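Agmatine N-acetyltransferase (Drosophila melanogaster, PDB 7CIW) transfers the acetyl group of acetyl-CoA to the amine of agmatine, and probably acylates arylalkylamines such as dopamine and serotonin as well. Local coordinates at residues L104-L107 / S108-T112. The protein carries 1 engineered substitution. Numbering follows the deposited sequence.
Sequences LHLL and SAVET
Leu-106 and Val-110 meet one turn apart on the helix 99-114, and they touch twice. Through the backbone, Val-110 N donates to Leu-106 O at 3.0 Å. Through the side chains, Leu-106 CD2 approaches Val-110 CG2 to 4.2 Å. Val-110 CG1 is anti to its own backbone N (chi1 172°), which leaves CG2 beside that N and 3.4 Å from Leu-106 O.

The same i to i+4 pattern satisfies the neighbouring peptide groups: Ser-108 N reaches Leu-104 O at 2.7 Å, Ala-109 N binds His-105 O, and Glu-111 N binds Leu-107 O at 2.9 Å. Ser-108 O in turn accepts from Thr-112 N, so the ladder of a regular alpha-helix runs on without a break, and Val-110 O takes a hydrogen bond from the side-chain hydroxyl OG1 of Thr-114.

In this GNAT fold the helix packs on the central mixed sheet. The compact, branched side chain of Val-110 suits close packing on Val-209 and Thr-211 of strand 208-215 and on Asp-165, a CoA-site residue of strand 161-166; Leu-106 shares Val-209 and carries the apolar face on to Tyr-188 and Ile-200. Small Ala-109 fits against His-191. The bond from CA to CB of Leu-107 points away from the following turn, although CB stays 3.2 Å from Ser-108 N; its apolar side chain comes within about 4 Å of the bound acetylagmatine at the nearest atoms and touches Met-88 of helix 84-95, as Leu-104 does.

Two polar side chains find their partners outside these residues. Partly exposed His-105 bonds back along the helix, from ND1 to Gly-101 O. Buried Glu-111, its chain bent at chi2 (73°), packs against Glu-84 and Pro-85 and carries OE1 into a salt bridge with Lys-80 NZ, whose charge probably favours the ionised carboxylate.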
loop_
_atom_site.group_PDB
_atom_site.type_symbol
_atom_site.label_atom_id
_atom_site.label_comp_id
_atom_site.label_asym_id
_atom_site.label_seq_id
_atom_site.Cartn_x
_atom_site.Cartn_y
_atom_site.Cartn_z
ATOM N N LEU A 104 -1.121 -9.146 8.184
ATOM C CA LEU A 104 -2.109 -9.728 7.282
ATOM C C LEU A 104 -3.469 -9.887 7.945
ATOM O O LEU A 104 -4.500 -9.739 7.281
ATOM C CB LEU A 104 -1.634 -11.083 6.772
ATOM C CG LEU A 104 -0.787 -11.041 5.503
ATOM C CD1 LEU A 104 -0.263 -12.434 5.212
ATOM C CD2 LEU A 104 -1.583 -10.496 4.325
ATOM N N HIS A 105 -3.509 -10.187 9.245
ATOM C CA HIS A 105 -4.824 -10.338 9.866
ATOM C C HIS A 105 -5.580 -9.010 9.892
ATOM O O HIS A 105 -6.798 -8.984 9.667
ATOM C CB HIS A 105 -4.692 -10.939 11.262
ATOM C CG HIS A 105 -4.755 -12.436 11.268
ATOM N ND1 HIS A 105 -3.631 -13.233 11.207
ATOM C CD2 HIS A 105 -5.812 -13.283 11.299
ATOM C CE1 HIS A 105 -3.992 -14.504 11.223
ATOM N NE2 HIS A 105 -5.310 -14.563 11.276
ATOM N N LEU A 106 -4.877 -7.892 10.100
ATOM C CA LEU A 106 -5.546 -6.598 9.989
ATOM C C LEU A 106 -5.953 -6.317 8.544
ATOM O O LEU A 106 -7.102 -5.949 8.271
ATOM C CB LEU A 106 -4.656 -5.473 10.523
ATOM C CG LEU A 106 -5.371 -4.118 10.451
ATOM C CD1 LEU A 106 -5.281 -3.374 11.764
ATOM C CD2 LEU A 106 -4.904 -3.237 9.277
ATOM N N LEU A 107 -5.027 -6.497 7.601
ATOM C CA LEU A 107 -5.347 -6.202 6.207
ATOM C C LEU A 107 -6.487 -7.076 5.699
ATOM O O LEU A 107 -7.314 -6.636 4.883
ATOM C CB LEU A 107 -4.098 -6.384 5.346
ATOM C CG LEU A 107 -3.016 -5.325 5.569
ATOM C CD1 LEU A 107 -1.768 -5.647 4.744
ATOM C CD2 LEU A 107 -3.535 -3.936 5.235
ATOM N N SER A 108 -6.556 -8.320 6.169
ATOM C CA SER A 108 -7.622 -9.209 5.726
ATOM C C SER A 108 -8.960 -8.795 6.321
ATOM O O SER A 108 -9.990 -8.863 5.643
ATOM C CB SER A 108 -7.283 -10.655 6.099
ATOM O OG SER A 108 -8.367 -11.541 5.862
ATOM N N ALA A 109 -8.969 -8.373 7.591
ATOM C CA ALA A 109 -10.201 -7.834 8.157
ATOM C C ALA A 109 -10.715 -6.661 7.332
ATOM O O ALA A 109 -11.920 -6.551 7.083
ATOM C CB ALA A 109 -9.985 -7.416 9.613
ATOM N N VAL A 110 -9.809 -5.792 6.877
ATOM C CA VAL A 110 -10.211 -4.638 6.077
ATOM C C VAL A 110 -10.714 -5.070 4.700
ATOM O O VAL A 110 -11.695 -4.523 4.182
ATOM C CB VAL A 110 -9.029 -3.656 5.969
ATOM C CG1 VAL A 110 -9.347 -2.550 4.996
ATOM C CG2 VAL A 110 -8.680 -3.105 7.361
ATOM N N GLU A 111 -10.049 -6.042 4.075
ATOM C CA GLU A 111 -10.493 -6.503 2.761
ATOM C C GLU A 111 -11.883 -7.124 2.839
ATOM O O GLU A 111 -12.726 -6.900 1.965
ATOM C CB GLU A 111 -9.483 -7.499 2.188
ATOM C CG GLU A 111 -9.929 -8.180 0.900
ATOM C CD GLU A 111 -9.893 -7.238 -0.291
ATOM O OE1 GLU A 111 -8.982 -6.385 -0.329
ATOM O OE2 GLU A 111 -10.788 -7.328 -1.164
ATOM N N THR A 112 -12.150 -7.891 3.897
ATOM C CA THR A 112 -13.479 -8.468 4.069
ATOM C C THR A 112 -14.526 -7.380 4.259
ATOM O O THR A 112 -15.633 -7.471 3.714
ATOM C CB THR A 112 -13.483 -9.413 5.269
ATOM O OG1 THR A 112 -12.687 -10.561 4.965
ATOM C CG2 THR A 112 -14.904 -9.846 5.604
#